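Local coordinates for protein 2-C-methyl-D-erythritol 4-phosphate cytidylyltransferase (Thermus thermophilus HB8, PDB 2PX7) that probably catalyses the transfer of a cytidylyl group from CTP to 2-C-methyl-D-erythritol 4-phosphate, releasing diphosphate, in the DXP pathway of isoprenoid biosynthesis, at residues R93-V97 with L190-D195; P107-D113 with T169-T175; P142-L147 with V158-F164; G122-V127 with V209-A215. One frame throughout, in Å; residues are numbered along the deposited sequence.

Contact 1: residues R93-V97 with L190-D195; sequences RQASV and LEASDD
The carboxylate of D195 meets V97 and R93 on the buried side of this contact. Its OD1 lies 3.4 Å from V97 CG1, and the same OD1 accepts a hydrogen bond from H182. OD2 faces the edge of the R93 guanidinium, close to its plane, but the direct salt bridge is weak, with NH1 to OD2 at 3.5 Å and the two flat groups turned 49° apart. A water reinforces it: it accepts from R93 NH2 (2.6 Å) and from the backbone N of D195, and donates to D195 OD2. R93 NH2 also forms a salt bridge with D113, beside the pocket where K217 is predicted to position the substrate. The contact thus joins the first turn of helix 93-103 to the connection between helices 175-188 and 195-201 in the Rossmann-like IspD fold, with D194 as N-cap of the latter helix. Q94 is well packed too: its extended chain, with CG anti to its own N (chi1 -174°), touches L198 and H182 and bridges to the loop. OE1 accepts from A192 N at 2.9 Å, and NE2 donates to L190 O at 3.0 Å, each bond lying in the plane of the accepting carbonyl. The loose side lies at exposed E191 and S193; E191 offers little beyond its CA and CB alongside Q94 OE1.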
loop_
_atom_site.group_PDB
_atom_site.type_symbol
_atom_site.label_atom_id
_atom_site.label_comp_id
_atom_site.label_asym_id
_atom_site.label_seq_id
_atom_site.Cartn_x
_atom_site.Cartn_y
_atom_site.Cartn_z
ATOM N N ARG A 93 -5.315 21.448 1.647
ATOM C CA ARG A 93 -5.969 20.624 2.658
ATOM C C ARG A 93 -5.758 21.234 4.039
ATOM O O ARG A 93 -6.696 21.376 4.807
ATOM C CB ARG A 93 -5.443 19.177 2.592
ATOM C CG ARG A 93 -6.047 18.185 3.604
ATOM C CD ARG A 93 -5.092 16.962 3.777
ATOM N NE ARG A 93 -5.613 15.875 4.625
ATOM C CZ ARG A 93 -5.514 15.823 5.963
ATOM N NH1 ARG A 93 -4.935 16.818 6.640
ATOM N NH2 ARG A 93 -5.998 14.782 6.636
ATOM N N GLN A 94 -4.526 21.644 4.330
ATOM C CA GLN A 94 -4.191 22.226 5.615
ATOM C C GLN A 94 -5.008 23.468 5.934
ATOM O O GLN A 94 -5.456 23.633 7.067
ATOM C CB GLN A 94 -2.704 22.553 5.672
ATOM C CG GLN A 94 -2.251 23.027 7.044
ATOM C CD GLN A 94 -0.745 23.157 7.155
ATOM O OE1 GLN A 94 -0.005 22.308 6.664
ATOM N NE2 GLN A 94 -0.289 24.200 7.817
ATOM N N ALA A 95 -5.156 24.354 4.941
ATOM C CA ALA A 95 -5.980 25.564 5.078
ATOM C C ALA A 95 -7.440 25.190 5.301
ATOM O O ALA A 95 -8.120 25.814 6.098
ATOM C CB ALA A 95 -5.841 26.462 3.837
ATOM N N SER A 96 -7.914 24.157 4.606
ATOM C CA SER A 96 -9.286 23.693 4.822
ATOM C C SER A 96 -9.470 23.170 6.235
ATOM O O SER A 96 -10.478 23.498 6.873
ATOM C CB SER A 96 -9.703 22.646 3.796
ATOM O OG SER A 96 -9.661 23.191 2.489
ATOM N N VAL A 97 -8.504 22.382 6.732
ATOM C CA VAL A 97 -8.556 21.902 8.132
ATOM C C VAL A 97 -8.652 23.052 9.141
ATOM O O VAL A 97 -9.454 22.992 10.077
ATOM C CB VAL A 97 -7.344 21.005 8.528
ATOM C CG1 VAL A 97 -7.327 20.764 10.050
ATOM C CG2 VAL A 97 -7.357 19.675 7.772
ATOM N N LEU A 190 4.767 26.959 8.437
ATOM C CA LEU A 190 4.902 25.515 8.312
ATOM C C LEU A 190 3.701 24.910 7.611
ATOM O O LEU A 190 2.557 25.077 8.037
ATOM C CB LEU A 190 5.112 24.854 9.698
ATOM C CG LEU A 190 5.131 23.317 9.754
ATOM C CD1 LEU A 190 6.290 22.725 8.947
ATOM C CD2 LEU A 190 5.168 22.827 11.225
ATOM N N GLU A 191 3.994 24.204 6.525
ATOM C CA GLU A 191 3.020 23.450 5.785
ATOM C C GLU A 191 3.483 21.992 5.745
ATOM O O GLU A 191 4.647 21.697 5.415
ATOM C CB GLU A 191 2.880 24.005 4.357
ATOM C CG GLU A 191 2.528 25.504 4.294
ATOM C CD GLU A 191 2.437 25.996 2.853
ATOM O OE1 GLU A 191 3.470 26.443 2.293
ATOM O OE2 GLU A 191 1.342 25.882 2.270
ATOM N N ALA A 192 2.572 21.091 6.087
ATOM C CA ALA A 192 2.889 19.667 6.159
ATOM C C ALA A 192 1.750 18.838 5.577
ATOM O O ALA A 192 0.648 19.331 5.442
ATOM C CB ALA A 192 3.192 19.271 7.612
ATOM N N SER A 193 2.018 17.574 5.269
ATOM C CA SER A 193 1.068 16.744 4.562
ATOM C C SER A 193 -0.017 16.195 5.477
ATOM O O SER A 193 -0.996 15.614 4.994
ATOM C CB SER A 193 1.796 15.600 3.852
ATOM O OG SER A 193 2.455 14.747 4.797
ATOM N N ASP A 194 0.151 16.351 6.792
ATOM C CA ASP A 194 -0.911 15.966 7.712
ATOM C C ASP A 194 -0.889 16.790 8.985
ATOM O O ASP A 194 0.013 17.610 9.193
ATOM C CB ASP A 194 -0.937 14.436 7.976
ATOM C CG ASP A 194 0.248 13.938 8.790
ATOM O OD1 ASP A 194 1.027 14.766 9.276
ATOM O OD2 ASP A 194 0.409 12.691 8.949
ATOM N N ASP A 195 -1.904 16.579 9.816
ATOM C CA ASP A 195 -2.035 17.292 11.069
ATOM C C ASP A 195 -1.074 16.766 12.121
ATOM O O ASP A 195 -0.598 17.526 12.942
ATOM C CB ASP A 195 -3.483 17.215 11.571
ATOM C CG ASP A 195 -4.421 18.088 10.748
ATOM O OD1 ASP A 195 -4.298 19.347 10.798
ATOM O OD2 ASP A 195 -5.261 17.508 10.030
HETATM O O HOH W 1 -4.506 14.865 8.747
#

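Contact 2: residues P107-D113 with T169-T175; sequences PLVLVHD and TPQGFFT
V109 and F173 form a hydrogen-bonded pair in the central sheet of the Rossmann-like nucleotidyltransferase fold, where strand 108-111 runs antiparallel to strand 171-174. V109 N to F173 O is 2.8 Å, and V111 repeats the pattern with Q171. On the face carrying V109, V111, Q171 and F173, V109 CG2 approaches F173 CB at a slant, while V111 CG2 makes a loose approach to the edge of the F173 ring, near its plane. D195 at the start of helix 195-201 packs on this face. The other face bears L108, L110 and F174, and helix 121-134 packs on L108 and L110. Here L108 CD1 touches the rim of the F174 ring at CD1, 3.6 Å away and in the ring plane, and L110 CD2 rests on G172 CA. Beyond the ladder, the peptide bond before P170 is cis. The T169 side chain stands roughly perpendicular to those of H112 and D113: its CG2 packs against the D113 carboxylate, which forms a salt bridge with R116. With chi1 at 73°, T169 OG1 is placed between its own N and carbonyl carbon, where it accepts from D113 N at 3.1 Å.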
loop_
_atom_site.group_PDB
_atom_site.type_symbol
_atom_site.label_atom_id
_atom_site.label_comp_id
_atom_site.label_asym_id
_atom_site.label_seq_id
_atom_site.Cartn_x
_atom_site.Cartn_y
_atom_site.Cartn_z
ATOM N N PRO A 107 -14.525 18.975 22.171
ATOM C CA PRO A 107 -13.113 18.981 22.583
ATOM C C PRO A 107 -12.230 17.880 21.994
ATOM O O PRO A 107 -11.028 17.812 22.309
ATOM C CB PRO A 107 -13.194 18.827 24.104
ATOM C CG PRO A 107 -14.444 18.054 24.333
ATOM C CD PRO A 107 -15.412 18.538 23.272
ATOM N N LEU A 108 -12.826 17.033 21.151
ATOM C CA LEU A 108 -12.092 15.981 20.455
ATOM C C LEU A 108 -12.404 16.044 18.965
ATOM O O LEU A 108 -13.554 16.250 18.584
ATOM C CB LEU A 108 -12.458 14.612 21.041
ATOM C CG LEU A 108 -11.368 13.555 20.909
ATOM C CD1 LEU A 108 -10.343 13.676 22.003
ATOM C CD2 LEU A 108 -11.991 12.175 20.935
ATOM N N VAL A 109 -11.379 15.905 18.121
ATOM C CA VAL A 109 -11.583 15.954 16.669
ATOM C C VAL A 109 -11.022 14.739 15.961
ATOM O O VAL A 109 -9.988 14.229 16.342
ATOM C CB VAL A 109 -10.972 17.220 15.972
ATOM C CG1 VAL A 109 -11.849 18.392 16.149
ATOM C CG2 VAL A 109 -9.516 17.518 16.449
ATOM N N LEU A 110 -11.706 14.319 14.900
ATOM C CA LEU A 110 -11.146 13.378 13.934
ATOM C C LEU A 110 -11.037 14.092 12.600
ATOM O O LEU A 110 -11.978 14.764 12.166
ATOM C CB LEU A 110 -12.016 12.131 13.805
ATOM C CG LEU A 110 -12.115 11.209 15.034
ATOM C CD1 LEU A 110 -13.232 10.193 14.842
ATOM C CD2 LEU A 110 -10.779 10.477 15.335
ATOM N N VAL A 111 -9.872 13.994 11.974
ATOM C CA VAL A 111 -9.660 14.618 10.681
ATOM C C VAL A 111 -9.443 13.509 9.644
ATOM O O VAL A 111 -8.568 12.654 9.818
ATOM C CB VAL A 111 -8.428 15.549 10.689
ATOM C CG1 VAL A 111 -8.402 16.404 9.410
ATOM C CG2 VAL A 111 -8.422 16.424 11.953
ATOM N N HIS A 112 -10.234 13.531 8.577
ATOM C CA HIS A 112 -10.241 12.427 7.638
ATOM C C HIS A 112 -10.175 12.856 6.177
ATOM O O HIS A 112 -10.837 13.800 5.778
ATOM C CB HIS A 112 -11.456 11.518 7.882
ATOM C CG HIS A 112 -11.461 10.291 7.027
ATOM N ND1 HIS A 112 -10.523 9.289 7.160
ATOM C CD2 HIS A 112 -12.271 9.916 6.008
ATOM C CE1 HIS A 112 -10.765 8.342 6.270
ATOM N NE2 HIS A 112 -11.818 8.701 5.555
ATOM N N ASP A 113 -9.339 12.157 5.405
ATOM C CA ASP A 113 -9.233 12.328 3.966
ATOM C C ASP A 113 -10.430 11.710 3.301
ATOM O O ASP A 113 -10.659 10.526 3.482
ATOM C CB ASP A 113 -8.038 11.556 3.422
ATOM C CG ASP A 113 -6.738 12.144 3.814
ATOM O OD1 ASP A 113 -6.709 13.275 4.374
ATOM O OD2 ASP A 113 -5.712 11.453 3.566
ATOM N N THR A 169 -5.546 7.945 7.733
ATOM C CA THR A 169 -6.477 8.763 8.500
ATOM C C THR A 169 -7.678 7.845 8.816
ATOM O O THR A 169 -7.797 6.789 8.218
ATOM C CB THR A 169 -6.943 10.068 7.726
ATOM O OG1 THR A 169 -7.850 9.718 6.668
ATOM C CG2 THR A 169 -5.751 10.850 7.149
ATOM N N PRO A 170 -8.572 8.233 9.747
ATOM C CA PRO A 170 -8.646 9.507 10.481
ATOM C C PRO A 170 -7.514 9.685 11.491
ATOM O O PRO A 170 -7.037 8.701 12.083
ATOM C CB PRO A 170 -10.000 9.425 11.202
ATOM C CG PRO A 170 -10.265 7.954 11.366
ATOM C CD PRO A 170 -9.658 7.305 10.133
ATOM N N GLN A 171 -7.086 10.939 11.677
ATOM C CA GLN A 171 -6.173 11.297 12.765
ATOM C C GLN A 171 -6.948 12.018 13.871
ATOM O O GLN A 171 -7.759 12.908 13.585
ATOM C CB GLN A 171 -5.012 12.147 12.229
ATOM C CG GLN A 171 -4.346 11.536 10.972
ATOM C CD GLN A 171 -3.028 12.146 10.621
ATOM O OE1 GLN A 171 -2.651 13.230 11.112
ATOM N NE2 GLN A 171 -2.268 11.430 9.790
ATOM N N GLY A 172 -6.706 11.635 15.126
ATOM C CA GLY A 172 -7.516 12.086 16.256
ATOM C C GLY A 172 -6.718 12.972 17.189
ATOM O O GLY A 172 -5.564 12.709 17.450
ATOM N N PHE A 173 -7.333 14.039 17.686
ATOM C CA PHE A 173 -6.616 14.997 18.534
ATOM C C PHE A 173 -7.574 15.600 19.538
ATOM O O PHE A 173 -8.778 15.682 19.259
ATOM C CB PHE A 173 -6.008 16.135 17.679
ATOM C CG PHE A 173 -5.095 15.653 16.572
ATOM C CD1 PHE A 173 -3.766 15.344 16.835
ATOM C CD2 PHE A 173 -5.565 15.523 15.280
ATOM C CE1 PHE A 173 -2.911 14.872 15.814
ATOM C CE2 PHE A 173 -4.737 15.060 14.251
ATOM C CZ PHE A 173 -3.402 14.721 14.529
ATOM N N PHE A 174 -7.051 16.032 20.688
ATOM C CA PHE A 174 -7.756 17.064 21.463
ATOM C C PHE A 174 -7.887 18.286 20.543
ATOM O O PHE A 174 -6.908 18.727 19.939
ATOM C CB PHE A 174 -6.993 17.452 22.740
ATOM C CG PHE A 174 -6.790 16.308 23.722
ATOM C CD1 PHE A 174 -7.717 15.257 23.815
ATOM C CD2 PHE A 174 -5.694 16.303 24.583
ATOM C CE1 PHE A 174 -7.532 14.223 24.736
ATOM C CE2 PHE A 174 -5.490 15.253 25.499
ATOM C CZ PHE A 174 -6.416 14.228 25.577
ATOM N N THR A 175 -9.097 18.825 20.423
ATOM C CA THR A 175 -9.365 20.007 19.571
ATOM C C THR A 175 -8.460 21.191 19.931
ATOM O O THR A 175 -7.893 21.838 19.047
ATOM C CB THR A 175 -10.843 20.413 19.688
ATOM O OG1 THR A 175 -11.648 19.239 19.516
ATOM C CG2 THR A 175 -11.223 21.456 18.634
#

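Contact 3: residues P142-L147 with V158-F164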
loop_
_atom_site.group_PDB
_atom_site.type_symbol
_atom_site.label_atom_id
_atom_site.label_comp_id
_atom_site.label_asym_id
_atom_site.label_seq_id
_atom_site.Cartn_x
_atom_site.Cartn_y
_atom_site.Cartn_z
ATOM N N PRO A 142 2.284 -1.206 8.206
ATOM C CA PRO A 142 3.669 -1.472 7.799
ATOM C C PRO A 142 3.783 -1.271 6.288
ATOM O O PRO A 142 2.786 -1.405 5.575
ATOM C CB PRO A 142 3.887 -2.961 8.155
ATOM C CG PRO A 142 2.649 -3.408 8.883
ATOM C CD PRO A 142 1.562 -2.423 8.630
ATOM N N VAL A 143 4.977 -0.936 5.817
ATOM C CA VAL A 143 5.260 -0.893 4.391
ATOM C C VAL A 143 5.331 -2.349 3.886
ATOM O O VAL A 143 6.191 -3.100 4.323
ATOM C CB VAL A 143 6.585 -0.148 4.094
ATOM C CG1 VAL A 143 6.952 -0.244 2.599
ATOM C CG2 VAL A 143 6.493 1.326 4.535
ATOM N N PRO A 144 4.428 -2.741 2.965
ATOM C CA PRO A 144 4.265 -4.160 2.582
ATOM C C PRO A 144 5.263 -4.710 1.555
ATOM O O PRO A 144 5.359 -5.938 1.389
ATOM C CB PRO A 144 2.864 -4.180 1.979
ATOM C CG PRO A 144 2.682 -2.810 1.403
ATOM C CD PRO A 144 3.498 -1.860 2.231
ATOM N N ASP A 145 5.986 -3.819 0.876
ATOM C CA ASP A 145 6.817 -4.172 -0.269
ATOM C C ASP A 145 8.218 -3.666 -0.029
ATOM O O ASP A 145 8.416 -2.759 0.779
ATOM C CB ASP A 145 6.304 -3.487 -1.541
ATOM C CG ASP A 145 4.872 -3.851 -1.891
ATOM O OD1 ASP A 145 4.506 -5.048 -1.854
ATOM O OD2 ASP A 145 4.111 -2.920 -2.252
ATOM N N THR A 146 9.186 -4.214 -0.748
ATOM C CA THR A 146 10.514 -3.627 -0.768
ATOM C C THR A 146 10.368 -2.136 -1.082
ATOM O O THR A 146 9.629 -1.731 -1.979
ATOM C CB THR A 146 11.459 -4.347 -1.766
ATOM O OG1 THR A 146 11.637 -5.695 -1.332
ATOM C CG2 THR A 146 12.855 -3.681 -1.835
ATOM N N LEU A 147 11.062 -1.332 -0.294
ATOM C CA LEU A 147 10.985 0.117 -0.390
ATOM C C LEU A 147 12.282 0.643 -0.998
ATOM O O LEU A 147 13.354 0.497 -0.418
ATOM C CB LEU A 147 10.715 0.715 1.013
ATOM C CG LEU A 147 10.505 2.231 1.179
ATOM C CD1 LEU A 147 9.373 2.784 0.288
ATOM C CD2 LEU A 147 10.258 2.570 2.666
ATOM N N VAL A 158 17.703 0.775 -1.959
ATOM C CA VAL A 158 16.714 0.162 -1.087
ATOM C C VAL A 158 16.931 0.540 0.386
ATOM O O VAL A 158 18.060 0.555 0.857
ATOM C CB VAL A 158 16.744 -1.371 -1.221
ATOM C CG1 VAL A 158 15.797 -2.022 -0.215
ATOM C CG2 VAL A 158 16.407 -1.800 -2.670
ATOM N N VAL A 159 15.839 0.816 1.105
ATOM C CA VAL A 159 15.878 1.119 2.530
ATOM C C VAL A 159 15.020 0.122 3.316
ATOM O O VAL A 159 14.045 -0.388 2.779
ATOM C CB VAL A 159 15.423 2.584 2.825
ATOM C CG1 VAL A 159 16.298 3.573 2.070
ATOM C CG2 VAL A 159 13.972 2.792 2.473
ATOM N N PRO A 160 15.369 -0.148 4.595
ATOM C CA PRO A 160 14.626 -1.167 5.352
ATOM C C PRO A 160 13.149 -0.834 5.590
ATOM O O PRO A 160 12.832 -0.030 6.457
ATOM C CB PRO A 160 15.384 -1.267 6.685
ATOM C CG PRO A 160 16.681 -0.579 6.480
ATOM C CD PRO A 160 16.467 0.443 5.386
ATOM N N ARG A 161 12.258 -1.487 4.844
ATOM C CA ARG A 161 10.815 -1.230 4.948
ATOM C C ARG A 161 10.264 -1.414 6.374
ATOM O O ARG A 161 9.236 -0.822 6.746
ATOM C CB ARG A 161 10.029 -2.059 3.921
ATOM C CG ARG A 161 10.222 -3.567 4.056
ATOM C CD ARG A 161 9.168 -4.328 3.286
ATOM N NE ARG A 161 9.171 -5.731 3.669
ATOM C CZ ARG A 161 8.375 -6.258 4.594
ATOM N NH1 ARG A 161 7.492 -5.501 5.238
ATOM N NH2 ARG A 161 8.471 -7.549 4.883
ATOM N N GLU A 162 10.969 -2.213 7.171
ATOM C CA GLU A 162 10.598 -2.490 8.558
ATOM C C GLU A 162 10.735 -1.254 9.473
ATOM O O GLU A 162 10.103 -1.174 10.516
ATOM C CB GLU A 162 11.416 -3.686 9.095
ATOM C CG GLU A 162 12.931 -3.677 8.721
ATOM C CD GLU A 162 13.265 -4.323 7.352
ATOM O OE1 GLU A 162 12.350 -4.677 6.584
ATOM O OE2 GLU A 162 14.466 -4.488 7.043
ATOM N N ALA A 163 11.550 -0.296 9.053
ATOM C CA ALA A 163 11.791 0.946 9.772
ATOM C C ALA A 163 10.745 2.042 9.462
ATOM O O ALA A 163 10.778 3.115 10.064
ATOM C CB ALA A 163 13.174 1.459 9.415
ATOM N N PHE A 164 9.829 1.752 8.537
ATOM C CA PHE A 164 8.923 2.751 7.971
ATOM C C PHE A 164 7.473 2.326 8.072
ATOM O O PHE A 164 7.169 1.130 8.197
ATOM C CB PHE A 164 9.280 3.037 6.511
ATOM C CG PHE A 164 10.525 3.850 6.349
ATOM C CD1 PHE A 164 10.470 5.247 6.388
ATOM C CD2 PHE A 164 11.760 3.225 6.180
ATOM C CE1 PHE A 164 11.616 6.007 6.256
ATOM C CE2 PHE A 164 12.924 3.975 6.039
ATOM C CZ PHE A 164 12.854 5.375 6.082
HETATM O O HOH W 2 7.029 -1.658 7.945
HETATM O O HOH W 3 9.993 -7.281 0.953
HETATM O O HOH W 4 12.789 -2.405 1.883
#
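The carbonyl oxygen of V143 takes a hydrogen bond from R161 NH1 at 2.9 Å, with the nitrogen nearly in line with the C=O bond but an N-H...O angle of only 144°. The guanidinium lies with V143 O near its edge, tilted from its plane, and P144 O over one face. Chi1 of 59° sets R161 CG between its own N and carbonyl carbon; from there the extended chain runs along the 142-147 backbone, bringing CD to 3.1 Å from D145 O. Two waters extend the seam, one linking V143 N to R161 O and the other L147 N to V159 O. These segments form the open end of the hairpin of strands 146-150 and 156-159, an arm that takes part in dimerisation, as in other IspD enzymes; T146 and L147 continue the sheet into an antiparallel strand of the second subunit. V159 N donates to L147 O (2.9 Å), and beside this bond L147 CD2 packs on V159 CG2 (3.7 Å) and, roughly at right angles, against the F164 side chain. V143 CG2 adds a contact to F164 CB. R161 is predicted to position the substrate; D145 forms a salt bridge with R116 of the second subunit, consistent with an active site approached by the arm of the partner.

Contact 4: residues G122-V127 with V209-A215; sequences GLVARV and VEGEATA
R126 reaches from helix 121-134 to the end of strand 207-210 and the loop after it, and nearly every part of its side chain finds a partner there. CB leaves the helix toward the strand, and CG, placed anti to the backbone N (chi1 -178°), rests on V209 CB at 4.0 Å. CD lies against E210, 3.4 Å from its O and 3.5 Å from its CG. A bend at chi3 then turns the head along the loop. NE faces E210 OE2 across a long 3.9 Å salt bridge; the oxygen stands well out of the guanidinium plane, and no N-H points at it. At the tip, NH1 donates to E210 O at 2.8 Å, in the guanidinium plane although above that of the carbonyl. E212 OE2 is gripped by both terminal nitrogens from the same face: NH2, at 3.2 Å, comes nearly along the C-O axis, whereas NH1 comes from above the carboxylate plane. The E210 carboxylate lies over one face of the guanidinium and G122 O over the opposite one. L123 CD2 touches A215 CB at 3.7 Å, and the V127 and V209 side chains cross at about a right angle, meeting through their CG2 methyls. The helix packs on a face of the mixed central sheet, and this contact ties it to strand 207-210, outermost within the chain. E212 OE1 is bonded to S120, so both carboxylate oxygens are engaged. Two carboxylates and the bonded E210 carbonyl around a single guanidinium would probably stabilise its positive charge and limit its rotation, fixing the strand end against the helix.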
loop_
_atom_site.group_PDB
_atom_site.type_symbol
_atom_site.label_atom_id
_atom_site.label_comp_id
_atom_site.label_asym_id
_atom_site.label_seq_id
_atom_site.Cartn_x
_atom_site.Cartn_y
_atom_site.Cartn_z
ATOM N N GLY A 122 -14.375 -0.146 13.299
ATOM C CA GLY A 122 -13.230 -0.562 14.093
ATOM C C GLY A 122 -12.079 0.438 14.055
ATOM O O GLY A 122 -11.525 0.765 15.092
ATOM N N LEU A 123 -11.716 0.911 12.867
ATOM C CA LEU A 123 -10.630 1.888 12.729
ATOM C C LEU A 123 -10.977 3.200 13.445
ATOM O O LEU A 123 -10.194 3.690 14.241
ATOM C CB LEU A 123 -10.303 2.152 11.251
ATOM C CG LEU A 123 -9.072 3.023 10.907
ATOM C CD1 LEU A 123 -7.838 2.639 11.684
ATOM C CD2 LEU A 123 -8.792 2.911 9.438
ATOM N N VAL A 124 -12.157 3.741 13.169
ATOM C CA VAL A 124 -12.621 4.963 13.817
ATOM C C VAL A 124 -12.542 4.861 15.344
ATOM O O VAL A 124 -11.907 5.709 15.978
ATOM C CB VAL A 124 -14.057 5.370 13.366
ATOM C CG1 VAL A 124 -14.456 6.732 13.968
ATOM C CG2 VAL A 124 -14.147 5.444 11.845
ATOM N N ALA A 125 -13.146 3.818 15.926
ATOM C CA ALA A 125 -13.178 3.657 17.386
ATOM C C ALA A 125 -11.783 3.552 17.951
ATOM O O ALA A 125 -11.502 4.107 19.012
ATOM C CB ALA A 125 -14.018 2.407 17.807
ATOM N N ARG A 126 -10.913 2.829 17.245
ATOM C CA ARG A 126 -9.524 2.655 17.653
ATOM C C ARG A 126 -8.765 4.003 17.645
ATOM O O ARG A 126 -8.022 4.308 18.567
ATOM C CB ARG A 126 -8.852 1.612 16.745
ATOM C CG ARG A 126 -7.381 1.251 17.052
ATOM C CD ARG A 126 -6.801 0.332 15.934
ATOM N NE ARG A 126 -7.760 -0.715 15.626
ATOM C CZ ARG A 126 -8.047 -1.203 14.419
ATOM N NH1 ARG A 126 -7.440 -0.785 13.317
ATOM N NH2 ARG A 126 -8.974 -2.143 14.324
ATOM N N VAL A 127 -8.976 4.813 16.611
ATOM C CA VAL A 127 -8.331 6.123 16.536
ATOM C C VAL A 127 -8.877 7.014 17.649
ATOM O O VAL A 127 -8.104 7.589 18.421
ATOM C CB VAL A 127 -8.506 6.788 15.146
ATOM C CG1 VAL A 127 -7.964 8.242 15.179
ATOM C CG2 VAL A 127 -7.801 5.966 14.082
ATOM N N VAL A 209 -1.552 3.965 16.124
ATOM C CA VAL A 209 -2.411 2.775 16.232
ATOM C C VAL A 209 -2.400 2.028 14.905
ATOM O O VAL A 209 -1.977 2.578 13.896
ATOM C CB VAL A 209 -3.884 3.086 16.650
ATOM C CG1 VAL A 209 -3.935 3.810 18.001
ATOM C CG2 VAL A 209 -4.653 3.840 15.562
ATOM N N GLU A 210 -2.864 0.784 14.913
ATOM C CA GLU A 210 -2.916 -0.024 13.692
ATOM C C GLU A 210 -3.947 0.535 12.716
ATOM O O GLU A 210 -5.100 0.727 13.060
ATOM C CB GLU A 210 -3.179 -1.519 13.996
ATOM C CG GLU A 210 -4.015 -1.747 15.238
ATOM C CD GLU A 210 -4.530 -3.185 15.447
ATOM O OE1 GLU A 210 -4.380 -4.042 14.522
ATOM O OE2 GLU A 210 -5.090 -3.431 16.562
ATOM N N GLY A 211 -3.509 0.832 11.503
ATOM C CA GLY A 211 -4.433 1.226 10.460
ATOM C C GLY A 211 -5.106 0.003 9.851
ATOM O O GLY A 211 -5.229 -1.039 10.499
ATOM N N GLU A 212 -5.537 0.128 8.605
ATOM C CA GLU A 212 -6.251 -0.939 7.915
ATOM C C GLU A 212 -6.070 -0.837 6.419
ATOM O O GLU A 212 -6.093 0.264 5.856
ATOM C CB GLU A 212 -7.734 -0.916 8.286
ATOM C CG GLU A 212 -7.998 -1.723 9.544
ATOM C CD GLU A 212 -9.409 -1.622 10.047
ATOM O OE1 GLU A 212 -10.274 -1.127 9.301
ATOM O OE2 GLU A 212 -9.639 -2.041 11.209
ATOM N N ALA A 213 -5.881 -1.998 5.784
ATOM C CA ALA A 213 -5.590 -2.092 4.365
ATOM C C ALA A 213 -6.702 -1.540 3.500
ATOM O O ALA A 213 -6.456 -1.077 2.391
ATOM C CB ALA A 213 -5.282 -3.557 3.972
ATOM N N THR A 214 -7.927 -1.599 4.007
ATOM C CA THR A 214 -9.095 -1.124 3.274
ATOM C C THR A 214 -9.199 0.400 3.263
ATOM O O THR A 214 -9.861 0.960 2.396
ATOM C CB THR A 214 -10.380 -1.697 3.864
ATOM O OG1 THR A 214 -10.376 -1.461 5.276
ATOM C CG2 THR A 214 -10.457 -3.212 3.601
ATOM N N ALA A 215 -8.543 1.060 4.220
ATOM C CA ALA A 215 -8.533 2.517 4.298
ATOM C C ALA A 215 -7.514 3.180 3.358
ATOM O O ALA A 215 -6.931 4.209 3.701
ATOM C CB ALA A 215 -8.308 2.963 5.720
#

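From the N terminus, the first segment to be used again is 93-97, at the start of helix 93-103; its pairing with 190-195 in contact 1 closes a loop that contains contacts 2 and 3 entirely. Contact 2 sets strand 108-111 against the end of strand 165-174 in the central sheet. Helix 121-134 follows and pairs with 209-215 in contact 4, so this closure crosses both contacts 1 and 2. Contact 3 is the most local, an arm directed to the second subunit that lies within all three larger loops. Contact 2 touches both contact 1 and contact 4, the latter through L110 and V127, whereas contact 3 stands apart.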